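Local atomic coordinates of ralf, proline/betaine transporter (Legionella pneumophila, PDB entry 4D7Q), a protein that probably acts as a guanine nucleotide exchange factor, here as an engineered chimera of a Legionella RalF Sec7 domain and a Rickettsia RalF capping domain. Residues M163-L168 with E188-I193; G263-V268 with I280-P285. The protein carries 2 engineered substitutions. All coordinates share one frame; numbering follows the deposited sequence.

Interaction 1. Residues M163-L168 with E188-I193; sequences MTVYGL and ELYSEI. Engineered in segment 163-168: Tyr166 (natural residue Asp).
The ring of Tyr190 lies against the start of helix 165-171. Over one face sits Val165: its backbone N is 3.6 Å above the plane of the Tyr190 ring, offset toward the rim. Val165 CB makes a CH-pi contact with the same ring, 4.3 Å from the centroid and 17° off the normal. Two groups meet the ring at its edge, near its plane: Leu168 CD2 and Met163 O. The carbonyl is the polar partner. Tyr190 OH donates to Met163 O in a hydrogen bond of 2.5 Å, a length so short that it is doubtful. CG of Tyr190 stands anti to the backbone N (chi1 -167°), which swings the ring across to the other helix.

Both segments belong to the Sec7 domain, an all-helical fold, and the contact joins the N-terminal end of helix 165-171 to the side of helix 183-195. Thr164 is the N-cap of helix 165-171. Its OG1 accepts from Gly167 N at 3.0 Å. The Tyr190 bond lands on the carbonyl of the residue just before this cap.

Next to the ring, Leu168 CD2 meets Leu189 CD2 at 3.7 Å, the two side chains crossing at about a right angle. Leu148 of helix 135-152 touches both Met163 and Tyr190, and Leu189 also packs on Phe93 and Val94.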
loop_
_atom_site.group_PDB
_atom_site.type_symbol
_atom_site.label_atom_id
_atom_site.label_comp_id
_atom_site.label_asym_id
_atom_site.label_seq_id
_atom_site.Cartn_x
_atom_site.Cartn_y
_atom_site.Cartn_z
ATOM N N MET A 163 6.310 8.050 -24.142
ATOM C CA MET A 163 7.070 6.899 -24.591
ATOM C C MET A 163 6.309 6.248 -25.717
ATOM O O MET A 163 5.100 6.078 -25.628
ATOM C CB MET A 163 7.286 5.911 -23.432
ATOM C CG MET A 163 8.333 4.834 -23.732
ATOM S SD MET A 163 8.633 3.784 -22.297
ATOM C CE MET A 163 9.829 4.738 -21.439
ATOM N N THR A 164 7.021 5.959 -26.787
ATOM C CA THR A 164 6.536 5.284 -27.976
ATOM C C THR A 164 6.749 3.791 -27.853
ATOM O O THR A 164 7.329 3.348 -26.921
ATOM C CB THR A 164 7.332 5.743 -29.205
ATOM O OG1 THR A 164 8.711 5.487 -29.008
ATOM C CG2 THR A 164 7.154 7.200 -29.439
ATOM N N VAL A 165 6.281 3.036 -28.821
ATOM C CA VAL A 165 6.492 1.607 -28.808
ATOM C C VAL A 165 7.989 1.268 -28.878
ATOM O O VAL A 165 8.435 0.434 -28.137
ATOM C CB VAL A 165 5.644 0.842 -29.828
ATOM C CG1 VAL A 165 5.983 1.233 -31.235
ATOM C CG2 VAL A 165 5.755 -0.649 -29.633
ATOM N N TYR A 166 8.740 1.961 -29.728
ATOM C CA TYR A 166 10.191 1.799 -29.805
ATOM C C TYR A 166 10.834 2.140 -28.471
ATOM O O TYR A 166 11.763 1.454 -28.052
ATOM C CB TYR A 166 10.825 2.678 -30.913
ATOM C CG TYR A 166 12.323 2.453 -31.020
ATOM C CD1 TYR A 166 12.841 1.188 -31.298
ATOM C CD2 TYR A 166 13.224 3.484 -30.768
ATOM C CE1 TYR A 166 14.216 0.966 -31.370
ATOM C CE2 TYR A 166 14.604 3.279 -30.859
ATOM C CZ TYR A 166 15.093 2.014 -31.160
ATOM O OH TYR A 166 16.443 1.766 -31.225
ATOM N N GLY A 167 10.361 3.225 -27.842
ATOM C CA GLY A 167 10.869 3.712 -26.569
ATOM C C GLY A 167 10.645 2.683 -25.490
ATOM O O GLY A 167 11.520 2.461 -24.650
ATOM N N LEU A 168 9.489 2.000 -25.554
ATOM C CA LEU A 168 9.137 0.964 -24.582
ATOM C C LEU A 168 10.066 -0.237 -24.691
ATOM O O LEU A 168 10.526 -0.726 -23.661
ATOM C CB LEU A 168 7.656 0.544 -24.691
ATOM C CG LEU A 168 7.190 -0.519 -23.657
ATOM C CD1 LEU A 168 7.270 0.009 -22.203
ATOM C CD2 LEU A 168 5.829 -1.097 -24.006
ATOM N N GLU A 188 2.001 -5.333 -28.603
ATOM C CA GLU A 188 0.669 -5.641 -28.131
ATOM C C GLU A 188 0.409 -5.058 -26.736
ATOM O O GLU A 188 -0.625 -4.503 -26.485
ATOM C CB GLU A 188 0.421 -7.144 -28.159
ATOM C CG GLU A 188 0.301 -7.704 -29.564
ATOM C CD GLU A 188 0.458 -9.222 -29.685
ATOM O OE1 GLU A 188 0.824 -9.917 -28.705
ATOM O OE2 GLU A 188 0.222 -9.730 -30.804
ATOM N N LEU A 189 1.380 -5.197 -25.858
ATOM C CA LEU A 189 1.360 -4.571 -24.567
ATOM C C LEU A 189 1.119 -3.067 -24.671
ATOM O O LEU A 189 0.216 -2.565 -24.088
ATOM C CB LEU A 189 2.639 -4.858 -23.811
ATOM C CG LEU A 189 2.588 -4.413 -22.359
ATOM C CD1 LEU A 189 2.586 -5.554 -21.371
ATOM C CD2 LEU A 189 3.717 -3.479 -22.072
ATOM N N TYR A 190 1.932 -2.398 -25.465
ATOM C CA TYR A 190 1.768 -0.994 -25.745
ATOM C C TYR A 190 0.396 -0.601 -26.329
ATOM O O TYR A 190 -0.194 0.318 -25.870
ATOM C CB TYR A 190 2.892 -0.493 -26.627
ATOM C CG TYR A 190 2.981 0.998 -26.714
ATOM C CD1 TYR A 190 2.201 1.711 -27.594
ATOM C CD2 TYR A 190 3.857 1.686 -25.927
ATOM C CE1 TYR A 190 2.276 3.073 -27.662
ATOM C CE2 TYR A 190 3.948 3.049 -25.991
ATOM C CZ TYR A 190 3.152 3.734 -26.862
ATOM O OH TYR A 190 3.246 5.067 -26.935
ATOM N N SER A 191 -0.064 -1.340 -27.326
ATOM C CA SER A 191 -1.371 -1.133 -27.953
ATOM C C SER A 191 -2.511 -1.177 -26.921
ATOM O O SER A 191 -3.385 -0.323 -26.950
ATOM C CB SER A 191 -1.605 -2.180 -29.046
ATOM O OG SER A 191 -2.874 -1.968 -29.644
ATOM N N GLU A 192 -2.470 -2.141 -25.983
ATOM C CA GLU A 192 -3.497 -2.289 -24.942
ATOM C C GLU A 192 -3.401 -1.209 -23.880
ATOM O O GLU A 192 -4.432 -0.760 -23.379
ATOM C CB GLU A 192 -3.398 -3.653 -24.289
ATOM C CG GLU A 192 -3.712 -4.801 -25.222
ATOM C CD GLU A 192 -3.655 -6.121 -24.494
ATOM O OE1 GLU A 192 -4.436 -6.298 -23.537
ATOM O OE2 GLU A 192 -2.780 -6.945 -24.828
ATOM N N ILE A 193 -2.179 -0.783 -23.539
ATOM C CA ILE A 193 -1.963 0.325 -22.584
ATOM C C ILE A 193 -2.581 1.619 -23.183
ATOM O O ILE A 193 -3.334 2.336 -22.509
ATOM C CB ILE A 193 -0.436 0.488 -22.278
ATOM C CG1 ILE A 193 0.058 -0.634 -21.343
ATOM C CG2 ILE A 193 -0.122 1.850 -21.695
ATOM C CD1 ILE A 193 1.643 -0.696 -21.181
#

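Interaction 2. Residues G263-V268 with I280-P285; sequences GYKGSV and IQVYKP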
loop_
_atom_site.group_PDB
_atom_site.type_symbol
_atom_site.label_atom_id
_atom_site.label_comp_id
_atom_site.label_asym_id
_atom_site.label_seq_id
_atom_site.Cartn_x
_atom_site.Cartn_y
_atom_site.Cartn_z
ATOM N N GLY A 263 8.233 6.655 -4.599
ATOM C CA GLY A 263 8.825 7.767 -3.871
ATOM C C GLY A 263 9.059 7.469 -2.406
ATOM O O GLY A 263 9.440 8.362 -1.641
ATOM N N TYR A 264 8.847 6.203 -2.002
ATOM C CA TYR A 264 9.049 5.767 -0.624
ATOM C C TYR A 264 10.527 5.753 -0.342
ATOM O O TYR A 264 11.247 4.969 -0.964
ATOM C CB TYR A 264 8.443 4.366 -0.444
ATOM C CG TYR A 264 8.640 3.718 0.905
ATOM C CD1 TYR A 264 8.275 4.378 2.081
ATOM C CD2 TYR A 264 9.031 2.389 1.003
ATOM C CE1 TYR A 264 8.392 3.756 3.326
ATOM C CE2 TYR A 264 9.169 1.759 2.240
ATOM C CZ TYR A 264 8.855 2.447 3.399
ATOM O OH TYR A 264 8.962 1.793 4.595
ATOM N N LYS A 265 10.984 6.661 0.535
ATOM C CA LYS A 265 12.401 6.789 0.885
ATOM C C LYS A 265 12.783 5.837 2.019
ATOM O O LYS A 265 13.963 5.565 2.222
ATOM C CB LYS A 265 12.779 8.241 1.247
ATOM C CG LYS A 265 12.547 9.273 0.143
ATOM C CD LYS A 265 13.464 9.048 -1.071
ATOM C CE LYS A 265 12.963 9.759 -2.295
ATOM N NZ LYS A 265 13.920 9.643 -3.430
ATOM N N GLY A 266 11.788 5.334 2.735
ATOM C CA GLY A 266 12.015 4.413 3.835
ATOM C C GLY A 266 11.253 4.792 5.079
ATOM O O GLY A 266 10.540 5.812 5.108
ATOM N N SER A 267 11.398 3.954 6.112
ATOM C CA SER A 267 10.691 4.141 7.382
ATOM C C SER A 267 11.614 4.397 8.562
ATOM O O SER A 267 12.587 3.667 8.776
ATOM C CB SER A 267 9.798 2.941 7.692
ATOM O OG SER A 267 8.606 2.928 6.923
ATOM N N VAL A 268 11.284 5.451 9.322
ATOM C CA VAL A 268 11.918 5.842 10.564
ATOM C C VAL A 268 11.162 5.051 11.641
ATOM O O VAL A 268 9.955 5.245 11.802
ATOM C CB VAL A 268 11.772 7.356 10.836
ATOM C CG1 VAL A 268 12.553 7.763 12.081
ATOM C CG2 VAL A 268 12.177 8.207 9.623
ATOM N N ILE A 280 7.487 6.241 10.865
ATOM C CA ILE A 280 7.321 7.379 9.967
ATOM C C ILE A 280 7.658 6.901 8.563
ATOM O O ILE A 280 8.826 6.665 8.262
ATOM C CB ILE A 280 8.114 8.689 10.276
ATOM C CG1 ILE A 280 8.096 9.122 11.763
ATOM C CG2 ILE A 280 7.600 9.819 9.352
ATOM C CD1 ILE A 280 9.181 10.267 12.089
ATOM N N GLN A 281 6.657 6.820 7.688
ATOM C CA GLN A 281 6.900 6.481 6.281
ATOM C C GLN A 281 7.118 7.795 5.552
ATOM O O GLN A 281 6.268 8.683 5.631
ATOM C CB GLN A 281 5.736 5.738 5.669
ATOM C CG GLN A 281 5.465 4.366 6.288
ATOM C CD GLN A 281 4.191 3.830 5.699
ATOM O OE1 GLN A 281 4.030 3.771 4.481
ATOM N NE2 GLN A 281 3.232 3.502 6.543
ATOM N N VAL A 282 8.299 7.934 4.913
ATOM C CA VAL A 282 8.760 9.125 4.185
ATOM C C VAL A 282 8.655 8.885 2.663
ATOM O O VAL A 282 9.240 7.932 2.138
ATOM C CB VAL A 282 10.210 9.554 4.586
ATOM C CG1 VAL A 282 10.691 10.759 3.745
ATOM C CG2 VAL A 282 10.310 9.872 6.090
ATOM N N TYR A 283 7.965 9.807 1.976
ATOM C CA TYR A 283 7.762 9.827 0.527
ATOM C C TYR A 283 8.168 11.138 -0.040
ATOM O O TYR A 283 7.749 12.188 0.450
ATOM C CB TYR A 283 6.287 9.609 0.165
ATOM C CG TYR A 283 5.756 8.273 0.612
ATOM C CD1 TYR A 283 5.319 8.076 1.924
ATOM C CD2 TYR A 283 5.709 7.194 -0.263
ATOM C CE1 TYR A 283 4.875 6.832 2.355
ATOM C CE2 TYR A 283 5.220 5.960 0.145
ATOM C CZ TYR A 283 4.793 5.787 1.452
ATOM O OH TYR A 283 4.352 4.559 1.862
ATOM N N LYS A 284 8.969 11.097 -1.084
ATOM C CA LYS A 284 9.387 12.315 -1.776
ATOM C C LYS A 284 9.314 12.044 -3.293
ATOM O O LYS A 284 9.651 10.917 -3.703
ATOM C CB LYS A 284 10.813 12.743 -1.366
ATOM C CG LYS A 284 10.956 13.188 0.102
ATOM C CD LYS A 284 12.200 14.037 0.358
ATOM C CE LYS A 284 13.486 13.263 0.193
ATOM N NZ LYS A 284 14.641 14.166 -0.063
ATOM N N PRO A 285 8.853 13.026 -4.115
ATOM C CA PRO A 285 8.817 12.822 -5.586
ATOM C C PRO A 285 10.099 12.199 -6.126
ATOM O O PRO A 285 11.203 12.628 -5.794
ATOM C CB PRO A 285 8.590 14.241 -6.141
ATOM C CG PRO A 285 7.807 14.896 -5.070
ATOM C CD PRO A 285 8.401 14.394 -3.772
#
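Val268 and Ile280 form a hydrogen-bonded antiparallel pair, with Val268 N to Ile280 O at 2.9 Å and Ile280 N to Val268 O at 2.8 Å. Tyr264-Tyr283 and Ser267-Gln281 are non-hydrogen-bonded pairs. Between them Lys265 N donates to Val282 O (2.7 Å) and Val282 N to Gly266 O. Two residues thus face Val282, consistent with a beta bulge. Just past the strand ends Lys284 N donates to Gly263 O (2.8 Å).

The aromatic contact is oblique. The Tyr264 and Tyr283 rings lie with planes at 36°, and Tyr264 CD1 stands over one face of Tyr283. Tyr264 CB touches Tyr283 CE2 at 3.6 Å.

On the face of Tyr264, Ser267, Gln281 and Tyr283, polar side chains pair along each strand. Tyr264 OH donates to Ser267 OG at 2.6 Å. Tyr283 OH donates to Gln281 OE1 at 2.8 Å, in the carbonyl plane; it is also bonded to Ala110 N of the Sec7 part of the chimera. Lys284 NZ bonds to Asn226 and forms a salt bridge with Glu230.

On the face of Val268, Ile280 and Val282 the contacts are apolar. Val268 and Ile280 lie side by side, CB to CB 3.9 Å. Val268 CG2 also meets Val282 CG2. Leu225 packs on both valines. Lys265 CE meets Lys284 CB, the chains crossing at about a right angle.

The arrangement is an antiparallel beta hairpin of the capping domain.

Overall arrangement
From the N terminus the chain first builds the Sec7 part from helices. Interaction 1 falls late in that part and closes a loop of 19 residues between segments 163-168 and 188-193. The chain then enters the capping domain. There interaction 2 joins neighbouring strands of the six-stranded antiparallel sheet. The 11 residues between its segments include the ends of both strands and the turn of the hairpin. The two loops follow in series and neither nest nor cross. The centres of interactions 1 and 2 are about 30 Å apart, and the two do not touch. Each contact stays within one part of the chimera. Around interaction 2, however, Gln281 and Tyr283 bond to Glu109 and Ala110 of the Sec7 part, contacts between the two parts of the engineered chimera.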